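PDB 1O75: putative DD-carboxypeptidase TP_0574 from Treponema pallidum, which binds penicillin and has zinc-stimulated carboxypeptidase activity on synthetic depsipeptides, so that it may act as a D,D-carboxypeptidase that reduces peptidoglycan cross-linking. Local coordinates for residues I120-E123 / V129-A132; K167-E172 / K190-E195; R314-A319 / D324-V329; A355-D360 / K403-V408. The protein carries 2 engineered substitutions. All blocks are in the same frame, centred on the assembly; numbering follows the deposited sequence.

Contact 1 of 4, residues I120-E123 / V129-A132; sequences IKFE and VALA
Phe122 and Ala130 face each other from two extended stretches that run in roughly opposite directions, their CA atoms 8.6 Å apart. That spacing is too wide for sheet pairing, and no backbone hydrogen bond links 120-123 to 129-132. The first is a strand, almost fully stretched at Phe122; the second is irregular but still drawn out.

The ring of Phe122 bridges the gap. With chi1 at 55°, CG sits between the backbone N and the carbonyl carbon, and the ring projects across to 129-132. Its far end does the touching: Phe122 CE1 comes 3.8 Å from Ala130 CB, an apolar contact, and Phe122 CZ lies 3.5 Å from Leu131 O. Both partners approach the ring obliquely. The Leu131 side chain starts out in the other direction, so this residue offers Phe122 its carbonyl, while its N donates a hydrogen bond to Gln66 OE1.

Both segments bond to strand 101-114: Glu123 through its backbone to Ser110, Val129 to Arg106 and Ser108. Helix 60-65 adds Phe63 against Phe122 and Ala62 against Leu131, so the contact joins strand 120-124 of the large mixed sheet to the loop that follows it, with the helix packed against both.

Contact 2 of 4, residues K167-E172 / K190-E195; sequences KGIAKE and KTMLTE
Lys190 NZ, at the start of the strand that brings Met192 against Ala170 and Ile169, is gripped by three oxygens: a salt bridge to Glu24 OE2 and hydrogen bonds to the carbonyls of Tyr20 and Ser199. The Tyr20 ring adds a cation-pi contact. All of this pins the strand well away from the helix; the meeting of 167-172 with 190-195 itself has no hydrogen bond.

Met192 is the main reach from the strand. Its CG lies anti to the backbone N (chi1 -168°) and the rest of the chain stays extended, which carries the thioether all the way to the helix. Met192 SD rests 3.8 Å from Ala170 CB, and the terminal methyl, Met192 CE, goes on to lie 4.0 Å from Ile169 CG2, the two side chains meeting at a slant.

Ile169 divides its branches between two partners. While CG2 takes the methionine methyl, the CG1 arm turns to Glu195, just past the strand end. There Ile169 CD1 is squeezed to 3.2 Å from Glu195 CB and 3.3 Å from Glu195 O, tight enough that a small error in placing the methyl is possible. Ile169 and Glu195 are also the residues whose CA atoms come nearest, at 6.4 Å.

Val162 and Phe176 against Ala170, and Pro163, Leu166 and Phe174 round Met192, continue the apolar layer. Between the two segments the attachment is therefore apolar, resting on shape and hydrophobic burial; Lys167 of the helix has its own salt bridge to Glu178, while polar bonds such as those of Lys190 tie the strand to other parts of the domain.

Contact 3 of 4, residues R314-A319 / D324-V329; sequences RLTLIA and DVVADV
Arg314 and Asp328 lie side by side and point the same way from a non-hydrogen-bonded antiparallel pair. The arginine, bent at chi3 (-69°), turns its guanidinium side-on to the carboxylate, the two planes only 19° apart. Arg314 NE reaches Asp328 OD1 at 2.8 Å, on its syn lone pair, and Arg314 NH2 reaches OD2 at 2.8 Å, a two-pronged salt bridge with both bonds nearly straight. Diagonally across, Val326 crosses the arginine at a slant, its CG1 3.5 Å from Arg314 CG. Thr316 stands alongside Val326 on this face, and its CG2 slants against Asp324, whose OD2 forms a salt bridge with Arg201.

On the other face Leu317 crosses Val325 obliquely, CB to CB 3.9 Å, while Leu315 CD1 meets Val329 CG1 at 4.2 Å. The backbones between are zipped by reciprocal bonds, Leu315 with Ala327 and Leu317 with Val325; Leu315 N to Ala327 O is the shortest at 2.7 Å.

Val214 of strand 212-220 and Tyr251 of helix 245-252 cover this apolar face, and a xenon atom lies close to Leu315. The whole is an antiparallel beta hairpin, its second strand outermost in a four-stranded sheet, consistent with the E-set, immunoglobulin-like family of this domain.

Contact 4 of 4, residues A355-D360 / K403-V408; sequences AETLMD and KEFGSV
Lys403 and Asp360 supply the ionic part of the contact. The lysine chain runs out fully extended, CG anti to the backbone N (chi1 -166°), and brings Lys403 NZ to 3.2 Å from Asp360 OD2. The salt bridge includes a hydrogen bond, which meets the oxygen from above the carboxylate plane, 59° out of it. On its way the lysine slants past the aspartate, and Lys403 CD comes 3.6 Å from Asp360 OD2.

A water forms the second kind of link. It accepts from Glu404 N at 2.7 Å and donates to Thr357 O at 3.3 Å, joining the two backbones where they stand too far apart to bond directly.

Van der Waals contact makes up the rest. Lys403 CB lies 3.6 Å from Met359 O. Farther along, Phe405 and Thr357 cross at about a right angle, with Thr357 OG1 approaching Phe405 CE1 obliquely at 3.9 Å. Tyr335 touches Thr357 and packs edge-to-face with the Phe405 ring, so the three form one small cluster.

The Thr357 hydroxyl is buried here without a hydrogen-bonding partner, which probably costs some stability at the aromatic end. At the exposed end, a single salt bridge on the surface is probably weakened by competing solvent. The two loops, leading into strands 362-367 and 408-412 of one sheet, are thus held by several light contacts.

The four contacts follow one another along the chain, each closing before the next opens, and none touches another. Contacts 1 and 2 both reach the large mixed sheet of the N-terminal family region, yet their centres are 29 Å apart. Contact 3 belongs to the separate four-stranded sheet of the domain C range; its centre is 28 Å from that of contact 2, although their nearest atoms come within about 8 Å. Contact 4 joins loops at the last sheet, made of strands 362-367, 372-378, 396-401 and 408-412. It lies across the chain's centre from contacts 1 and 2, whose centres are 47 and 53 Å away. This spread fits a four-domain protein, with each contact lying within its own part of the fold.

Contact 1 of 4, residues I120-E123 / V129-A132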
loop_
_atom_site.group_PDB
_atom_site.type_symbol
_atom_site.label_atom_id
_atom_site.label_comp_id
_atom_site.label_asym_id
_atom_site.label_seq_id
_atom_site.Cartn_x
_atom_site.Cartn_y
_atom_site.Cartn_z
ATOM N N ILE B 120 14.463 5.840 10.172
ATOM C CA ILE B 120 15.781 5.605 9.631
ATOM C C ILE B 120 16.792 6.527 10.294
ATOM O O ILE B 120 16.625 7.734 10.298
ATOM C CB ILE B 120 15.749 5.795 8.100
ATOM C CG1 ILE B 120 14.873 4.681 7.494
ATOM C CG2 ILE B 120 17.161 5.701 7.524
ATOM C CD1 ILE B 120 14.277 5.024 6.156
ATOM N N LYS B 121 17.835 5.941 10.870
ATOM C CA LYS B 121 18.869 6.720 11.537
ATOM C C LYS B 121 20.056 6.797 10.595
ATOM O O LYS B 121 20.432 5.797 9.964
ATOM C CB LYS B 121 19.259 6.040 12.852
ATOM C CG LYS B 121 18.029 5.753 13.726
ATOM C CD LYS B 121 17.234 7.051 13.919
ATOM C CE LYS B 121 15.780 6.836 14.359
ATOM N NZ LYS B 121 15.644 6.005 15.586
ATOM N N PHE B 122 20.657 7.973 10.502
ATOM C CA PHE B 122 21.776 8.133 9.592
ATOM C C PHE B 122 22.565 9.347 10.013
ATOM O O PHE B 122 22.130 10.098 10.886
ATOM C CB PHE B 122 21.230 8.351 8.175
ATOM C CG PHE B 122 20.262 9.503 8.074
ATOM C CD1 PHE B 122 20.719 10.815 7.973
ATOM C CD2 PHE B 122 18.892 9.286 8.129
ATOM C CE1 PHE B 122 19.820 11.894 7.928
ATOM C CE2 PHE B 122 17.991 10.358 8.085
ATOM C CZ PHE B 122 18.458 11.661 7.986
ATOM N N GLU B 123 23.731 9.539 9.412
ATOM C CA GLU B 123 24.487 10.734 9.716
ATOM C C GLU B 123 24.810 11.470 8.445
ATOM O O GLU B 123 24.794 10.893 7.350
ATOM C CB GLU B 123 25.750 10.434 10.521
ATOM C CG GLU B 123 26.603 9.296 10.077
ATOM C CD GLU B 123 27.701 9.027 11.101
ATOM O OE1 GLU B 123 28.491 9.959 11.368
ATOM O OE2 GLU B 123 27.770 7.902 11.649
ATOM N N VAL B 129 23.855 18.036 1.997
ATOM C CA VAL B 129 22.790 18.079 2.988
ATOM C C VAL B 129 22.262 16.666 3.151
ATOM O O VAL B 129 22.460 15.812 2.267
ATOM C CB VAL B 129 21.630 18.984 2.564
ATOM C CG1 VAL B 129 22.148 20.389 2.297
ATOM C CG2 VAL B 129 20.923 18.419 1.336
ATOM N N ALA B 130 21.627 16.409 4.288
ATOM C CA ALA B 130 21.037 15.110 4.563
ATOM C C ALA B 130 19.538 15.356 4.608
ATOM O O ALA B 130 19.030 16.000 5.536
ATOM C CB ALA B 130 21.531 14.560 5.888
ATOM N N LEU B 131 18.827 14.872 3.591
ATOM C CA LEU B 131 17.388 15.063 3.519
ATOM C C LEU B 131 16.708 14.245 4.614
ATOM O O LEU B 131 17.230 13.211 5.050
ATOM C CB LEU B 131 16.863 14.623 2.142
ATOM C CG LEU B 131 17.501 15.361 0.948
ATOM C CD1 LEU B 131 16.904 14.857 -0.384
ATOM C CD2 LEU B 131 17.241 16.868 1.088
ATOM N N ALA B 132 15.548 14.718 5.063
ATOM C CA ALA B 132 14.775 14.009 6.082
ATOM C C ALA B 132 13.807 13.102 5.351
ATOM O O ALA B 132 13.485 13.346 4.195
ATOM C CB ALA B 132 13.978 15.004 6.947
#

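Contact 2 of 4, residues K167-E172 / K190-E195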
loop_
_atom_site.group_PDB
_atom_site.type_symbol
_atom_site.label_atom_id
_atom_site.label_comp_id
_atom_site.label_asym_id
_atom_site.label_seq_id
_atom_site.Cartn_x
_atom_site.Cartn_y
_atom_site.Cartn_z
ATOM N N LYS B 167 45.909 3.098 -7.421
ATOM C CA LYS B 167 45.443 3.544 -6.118
ATOM C C LYS B 167 45.231 5.048 -5.986
ATOM O O LYS B 167 44.242 5.488 -5.405
ATOM C CB LYS B 167 46.420 3.063 -5.048
ATOM C CG LYS B 167 45.908 3.177 -3.633
ATOM C CD LYS B 167 46.600 2.160 -2.740
ATOM C CE LYS B 167 46.010 2.174 -1.348
ATOM N NZ LYS B 167 46.557 1.070 -0.520
ATOM N N GLY B 168 46.151 5.830 -6.544
ATOM C CA GLY B 168 46.057 7.274 -6.433
ATOM C C GLY B 168 44.950 7.922 -7.223
ATOM O O GLY B 168 44.220 8.773 -6.711
ATOM N N ILE B 169 44.821 7.543 -8.485
ATOM C CA ILE B 169 43.782 8.134 -9.312
ATOM C C ILE B 169 42.411 7.654 -8.831
ATOM O O ILE B 169 41.425 8.382 -8.922
ATOM C CB ILE B 169 43.990 7.779 -10.793
ATOM C CG1 ILE B 169 42.912 8.446 -11.640
ATOM C CG2 ILE B 169 43.992 6.281 -10.974
ATOM C CD1 ILE B 169 43.207 8.417 -13.116
ATOM N N ALA B 170 42.379 6.438 -8.296
ATOM C CA ALA B 170 41.157 5.837 -7.777
ATOM C C ALA B 170 40.574 6.701 -6.652
ATOM O O ALA B 170 39.386 7.038 -6.658
ATOM C CB ALA B 170 41.459 4.437 -7.261
ATOM N N LYS B 171 41.423 7.059 -5.693
ATOM C CA LYS B 171 41.017 7.888 -4.563
ATOM C C LYS B 171 40.596 9.282 -5.012
ATOM O O LYS B 171 39.625 9.845 -4.499
ATOM C CB LYS B 171 42.161 8.008 -3.551
ATOM C CG LYS B 171 42.506 6.704 -2.873
ATOM C CD LYS B 171 43.510 6.889 -1.747
ATOM C CE LYS B 171 43.815 5.549 -1.081
ATOM N NZ LYS B 171 44.666 5.681 0.139
ATOM N N GLU B 172 41.323 9.833 -5.978
ATOM C CA GLU B 172 41.027 11.171 -6.475
ATOM C C GLU B 172 39.842 11.280 -7.431
ATOM O O GLU B 172 39.054 12.218 -7.342
ATOM C CB GLU B 172 42.258 11.758 -7.179
ATOM C CG GLU B 172 41.888 12.790 -8.245
ATOM C CD GLU B 172 43.086 13.379 -8.966
ATOM O OE1 GLU B 172 44.001 12.610 -9.346
ATOM O OE2 GLU B 172 43.097 14.616 -9.167
ATOM N N LYS B 190 34.328 -5.414 -8.796
ATOM C CA LYS B 190 34.714 -4.957 -10.130
ATOM C C LYS B 190 36.171 -4.508 -10.032
ATOM O O LYS B 190 36.552 -3.820 -9.080
ATOM C CB LYS B 190 33.851 -3.781 -10.597
ATOM C CG LYS B 190 32.382 -4.122 -10.855
ATOM C CD LYS B 190 31.600 -2.831 -11.046
ATOM C CE LYS B 190 30.708 -2.854 -12.242
ATOM N NZ LYS B 190 31.438 -2.865 -13.509
ATOM N N THR B 191 36.981 -4.884 -11.018
ATOM C CA THR B 191 38.402 -4.544 -10.997
ATOM C C THR B 191 38.752 -3.319 -11.835
ATOM O O THR B 191 38.373 -3.202 -12.999
ATOM C CB THR B 191 39.218 -5.778 -11.445
ATOM O OG1 THR B 191 38.947 -6.849 -10.527
ATOM C CG2 THR B 191 40.738 -5.480 -11.467
ATOM N N MET B 192 39.456 -2.370 -11.230
ATOM C CA MET B 192 39.835 -1.175 -11.971
ATOM C C MET B 192 40.845 -1.643 -13.011
ATOM O O MET B 192 41.843 -2.263 -12.653
ATOM C CB MET B 192 40.450 -0.132 -11.034
ATOM C CG MET B 192 40.603 1.225 -11.673
ATOM S SD MET B 192 41.034 2.498 -10.466
ATOM C CE MET B 192 40.803 3.939 -11.435
ATOM N N LEU B 193 40.557 -1.377 -14.285
ATOM C CA LEU B 193 41.411 -1.809 -15.394
ATOM C C LEU B 193 42.381 -0.733 -15.862
ATOM O O LEU B 193 43.513 -1.032 -16.246
ATOM C CB LEU B 193 40.549 -2.246 -16.584
ATOM C CG LEU B 193 39.597 -3.414 -16.303
ATOM C CD1 LEU B 193 38.584 -3.561 -17.433
ATOM C CD2 LEU B 193 40.410 -4.678 -16.119
ATOM N N THR B 194 41.924 0.510 -15.864
ATOM C CA THR B 194 42.765 1.616 -16.276
ATOM C C THR B 194 42.412 2.800 -15.395
ATOM O O THR B 194 41.581 2.689 -14.491
ATOM C CB THR B 194 42.534 2.014 -17.739
ATOM O OG1 THR B 194 41.219 2.555 -17.880
ATOM C CG2 THR B 194 42.688 0.803 -18.666
ATOM N N GLU B 195 43.036 3.935 -15.671
ATOM C CA GLU B 195 42.798 5.139 -14.895
ATOM C C GLU B 195 41.333 5.568 -14.943
ATOM O O GLU B 195 40.879 6.350 -14.109
ATOM C CB GLU B 195 43.672 6.264 -15.439
ATOM C CG GLU B 195 43.276 6.711 -16.821
ATOM C CD GLU B 195 44.254 7.711 -17.397
ATOM O OE1 GLU B 195 44.667 8.628 -16.655
ATOM O OE2 GLU B 195 44.605 7.585 -18.593
#

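Contact 3 of 4, residues R314-A319 / D324-V329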
loop_
_atom_site.group_PDB
_atom_site.type_symbol
_atom_site.label_atom_id
_atom_site.label_comp_id
_atom_site.label_asym_id
_atom_site.label_seq_id
_atom_site.Cartn_x
_atom_site.Cartn_y
_atom_site.Cartn_z
ATOM N N ARG B 314 15.141 -12.095 -17.473
ATOM C CA ARG B 314 15.747 -12.608 -16.258
ATOM C C ARG B 314 16.300 -11.347 -15.609
ATOM O O ARG B 314 17.128 -10.659 -16.215
ATOM C CB ARG B 314 16.890 -13.583 -16.575
ATOM C CG ARG B 314 17.724 -13.949 -15.351
ATOM C CD ARG B 314 18.431 -15.305 -15.535
ATOM N NE ARG B 314 17.462 -16.406 -15.538
ATOM C CZ ARG B 314 17.706 -17.623 -16.011
ATOM N NH1 ARG B 314 18.901 -17.917 -16.532
ATOM N NH2 ARG B 314 16.755 -18.545 -15.968
ATOM N N LEU B 315 15.832 -11.047 -14.398
ATOM C CA LEU B 315 16.260 -9.854 -13.659
ATOM C C LEU B 315 17.244 -10.258 -12.567
ATOM O O LEU B 315 16.992 -11.203 -11.831
ATOM C CB LEU B 315 15.042 -9.179 -12.975
ATOM C CG LEU B 315 13.766 -9.082 -13.799
ATOM C CD1 LEU B 315 12.684 -8.335 -13.021
ATOM C CD2 LEU B 315 14.069 -8.380 -15.108
ATOM N N THR B 316 18.348 -9.538 -12.452
ATOM C CA THR B 316 19.300 -9.850 -11.402
ATOM C C THR B 316 19.471 -8.614 -10.508
ATOM O O THR B 316 20.002 -7.612 -10.953
ATOM C CB THR B 316 20.676 -10.252 -11.997
ATOM O OG1 THR B 316 20.499 -11.405 -12.835
ATOM C CG2 THR B 316 21.681 -10.613 -10.870
ATOM N N LEU B 317 19.025 -8.710 -9.254
ATOM C CA LEU B 317 19.143 -7.610 -8.278
ATOM C C LEU B 317 20.546 -7.650 -7.668
ATOM O O LEU B 317 20.964 -8.675 -7.150
ATOM C CB LEU B 317 18.113 -7.796 -7.150
ATOM C CG LEU B 317 16.675 -7.303 -7.341
ATOM C CD1 LEU B 317 16.211 -7.482 -8.732
ATOM C CD2 LEU B 317 15.782 -8.030 -6.353
ATOM N N ILE B 318 21.236 -6.519 -7.697
ATOM C CA ILE B 318 22.597 -6.404 -7.205
ATOM C C ILE B 318 22.685 -5.482 -5.986
ATOM O O ILE B 318 22.349 -4.296 -6.060
ATOM C CB ILE B 318 23.492 -5.890 -8.343
ATOM C CG1 ILE B 318 23.462 -6.927 -9.496
ATOM C CG2 ILE B 318 24.904 -5.656 -7.836
ATOM C CD1 ILE B 318 23.998 -6.384 -10.799
ATOM N N ALA B 319 23.152 -6.039 -4.875
ATOM C CA ALA B 319 23.235 -5.300 -3.616
ATOM C C ALA B 319 24.500 -5.683 -2.843
ATOM O O ALA B 319 24.864 -6.844 -2.801
ATOM C CB ALA B 319 21.992 -5.609 -2.760
ATOM N N ASP B 324 23.296 -12.421 -5.210
ATOM C CA ASP B 324 22.435 -11.867 -6.267
ATOM C C ASP B 324 21.039 -12.497 -6.149
ATOM O O ASP B 324 20.896 -13.650 -5.757
ATOM C CB ASP B 324 22.996 -12.162 -7.668
ATOM C CG ASP B 324 24.203 -11.287 -8.039
ATOM O OD1 ASP B 324 24.649 -10.448 -7.222
ATOM O OD2 ASP B 324 24.714 -11.432 -9.170
ATOM N N VAL B 325 19.999 -11.736 -6.459
ATOM C CA VAL B 325 18.652 -12.284 -6.424
ATOM C C VAL B 325 18.209 -12.332 -7.870
ATOM O O VAL B 325 18.112 -11.290 -8.514
ATOM C CB VAL B 325 17.703 -11.375 -5.648
ATOM C CG1 VAL B 325 16.272 -11.917 -5.754
ATOM C CG2 VAL B 325 18.174 -11.289 -4.187
ATOM N N VAL B 326 17.929 -13.525 -8.378
ATOM C CA VAL B 326 17.549 -13.665 -9.777
ATOM C C VAL B 326 16.075 -13.976 -9.897
ATOM O O VAL B 326 15.575 -14.883 -9.240
ATOM C CB VAL B 326 18.371 -14.802 -10.479
ATOM C CG1 VAL B 326 17.990 -14.904 -11.950
ATOM C CG2 VAL B 326 19.873 -14.518 -10.359
ATOM N N ALA B 327 15.387 -13.248 -10.765
ATOM C CA ALA B 327 13.958 -13.466 -10.968
ATOM C C ALA B 327 13.622 -13.541 -12.448
ATOM O O ALA B 327 14.065 -12.701 -13.228
ATOM C CB ALA B 327 13.155 -12.329 -10.315
ATOM N N ASP B 328 12.836 -14.542 -12.828
ATOM C CA ASP B 328 12.420 -14.689 -14.213
ATOM C C ASP B 328 10.967 -14.213 -14.356
ATOM O O ASP B 328 10.100 -14.567 -13.545
ATOM C CB ASP B 328 12.530 -16.150 -14.657
ATOM C CG ASP B 328 13.992 -16.618 -14.798
ATOM O OD1 ASP B 328 14.895 -15.761 -14.770
ATOM O OD2 ASP B 328 14.229 -17.837 -14.951
ATOM N N VAL B 329 10.704 -13.418 -15.385
ATOM C CA VAL B 329 9.360 -12.905 -15.603
ATOM C C VAL B 329 9.076 -12.816 -17.091
ATOM O O VAL B 329 9.990 -12.706 -17.902
ATOM C CB VAL B 329 9.200 -11.490 -14.961
ATOM C CG1 VAL B 329 10.121 -10.472 -15.652
ATOM C CG2 VAL B 329 7.776 -11.035 -15.110
HETATM O O HOH W 1 24.366 -8.722 -5.126
#

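Contact 4 of 4, residues A355-D360 / K403-V408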
loop_
_atom_site.group_PDB
_atom_site.type_symbol
_atom_site.label_atom_id
_atom_site.label_comp_id
_atom_site.label_asym_id
_atom_site.label_seq_id
_atom_site.Cartn_x
_atom_site.Cartn_y
_atom_site.Cartn_z
ATOM N N ALA B 355 -13.220 -13.162 -30.276
ATOM C CA ALA B 355 -13.842 -13.923 -29.201
ATOM C C ALA B 355 -12.747 -14.645 -28.422
ATOM O O ALA B 355 -12.762 -14.678 -27.192
ATOM C CB ALA B 355 -14.824 -14.928 -29.776
ATOM N N GLU B 356 -11.794 -15.224 -29.147
ATOM C CA GLU B 356 -10.692 -15.933 -28.515
ATOM C C GLU B 356 -9.821 -14.969 -27.719
ATOM O O GLU B 356 -9.319 -15.312 -26.651
ATOM C CB GLU B 356 -9.823 -16.631 -29.561
ATOM C CG GLU B 356 -8.543 -17.218 -28.972
ATOM C CD GLU B 356 -7.624 -17.827 -30.017
ATOM O OE1 GLU B 356 -7.237 -17.114 -30.970
ATOM O OE2 GLU B 356 -7.283 -19.023 -29.878
ATOM N N THR B 357 -9.641 -13.768 -28.254
ATOM C CA THR B 357 -8.820 -12.755 -27.603
ATOM C C THR B 357 -9.372 -12.374 -26.224
ATOM O O THR B 357 -8.621 -11.957 -25.338
ATOM C CB THR B 357 -8.710 -11.492 -28.493
ATOM O OG1 THR B 357 -7.754 -10.581 -27.935
ATOM C CG2 THR B 357 -10.040 -10.797 -28.589
ATOM N N LEU B 358 -10.682 -12.535 -26.036
ATOM C CA LEU B 358 -11.314 -12.200 -24.757
ATOM C C LEU B 358 -11.499 -13.408 -23.838
ATOM O O LEU B 358 -12.272 -13.358 -22.881
ATOM C CB LEU B 358 -12.665 -11.514 -24.998
ATOM C CG LEU B 358 -12.610 -10.191 -25.771
ATOM C CD1 LEU B 358 -14.004 -9.613 -25.906
ATOM C CD2 LEU B 358 -11.698 -9.205 -25.051
ATOM N N MET B 359 -10.780 -14.487 -24.130
ATOM C CA MET B 359 -10.849 -15.705 -23.325
ATOM C C MET B 359 -10.165 -15.470 -21.986
ATOM O O MET B 359 -9.066 -14.921 -21.930
ATOM C CB MET B 359 -10.146 -16.868 -24.039
ATOM C CG MET B 359 -10.814 -17.352 -25.326
ATOM S SD MET B 359 -12.350 -18.267 -25.039
ATOM C CE MET B 359 -11.682 -19.872 -24.550
ATOM N N ASP B 360 -10.813 -15.890 -20.906
ATOM C CA ASP B 360 -10.234 -15.721 -19.581
ATOM C C ASP B 360 -9.911 -14.251 -19.279
ATOM O O ASP B 360 -9.067 -13.959 -18.433
ATOM C CB ASP B 360 -8.957 -16.560 -19.459
ATOM C CG ASP B 360 -9.226 -18.057 -19.523
ATOM O OD1 ASP B 360 -9.596 -18.644 -18.479
ATOM O OD2 ASP B 360 -9.071 -18.645 -20.621
ATOM N N LYS B 403 -5.447 -12.804 -21.477
ATOM C CA LYS B 403 -4.665 -13.977 -21.151
ATOM C C LYS B 403 -3.324 -13.988 -21.886
ATOM O O LYS B 403 -2.301 -14.362 -21.317
ATOM C CB LYS B 403 -5.456 -15.228 -21.527
ATOM C CG LYS B 403 -4.923 -16.518 -20.938
ATOM C CD LYS B 403 -5.702 -17.693 -21.516
ATOM C CE LYS B 403 -5.455 -18.976 -20.750
ATOM N NZ LYS B 403 -6.279 -20.076 -21.323
ATOM N N GLU B 404 -3.336 -13.576 -23.149
ATOM C CA GLU B 404 -2.127 -13.577 -23.969
ATOM C C GLU B 404 -1.573 -12.207 -24.324
ATOM O O GLU B 404 -0.650 -12.117 -25.122
ATOM C CB GLU B 404 -2.379 -14.345 -25.276
ATOM C CG GLU B 404 -2.654 -15.834 -25.108
ATOM C CD GLU B 404 -1.530 -16.558 -24.379
ATOM O OE1 GLU B 404 -0.343 -16.392 -24.767
ATOM O OE2 GLU B 404 -1.838 -17.299 -23.414
ATOM N N PHE B 405 -2.127 -11.146 -23.750
ATOM C CA PHE B 405 -1.655 -9.799 -24.054
ATOM C C PHE B 405 -1.550 -8.917 -22.821
ATOM O O PHE B 405 -2.189 -9.184 -21.805
ATOM C CB PHE B 405 -2.596 -9.101 -25.044
ATOM C CG PHE B 405 -2.778 -9.837 -26.338
ATOM C CD1 PHE B 405 -3.746 -10.828 -26.457
ATOM C CD2 PHE B 405 -1.988 -9.533 -27.434
ATOM C CE1 PHE B 405 -3.928 -11.508 -27.663
ATOM C CE2 PHE B 405 -2.154 -10.201 -28.643
ATOM C CZ PHE B 405 -3.132 -11.195 -28.757
ATOM N N GLY B 406 -0.746 -7.862 -22.924
ATOM C CA GLY B 406 -0.606 -6.928 -21.824
ATOM C C GLY B 406 -1.969 -6.312 -21.570
ATOM O O GLY B 406 -2.785 -6.213 -22.480
ATOM N N SER B 407 -2.233 -5.908 -20.335
ATOM C CA SER B 407 -3.520 -5.327 -20.000
ATOM C C SER B 407 -3.751 -4.006 -20.733
ATOM O O SER B 407 -2.815 -3.372 -21.222
ATOM C CB SER B 407 -3.613 -5.115 -18.492
ATOM O OG SER B 407 -2.519 -4.343 -18.046
ATOM N N VAL B 408 -5.013 -3.602 -20.806
ATOM C CA VAL B 408 -5.382 -2.358 -21.460
ATOM C C VAL B 408 -6.351 -1.599 -20.572
ATOM O O VAL B 408 -7.212 -2.200 -19.935
ATOM C CB VAL B 408 -6.069 -2.629 -22.815
ATOM C CG1 VAL B 408 -6.796 -1.389 -23.293
ATOM C CG2 VAL B 408 -5.033 -3.040 -23.844
HETATM O O HOH W 2 -5.715 -13.245 -24.469
#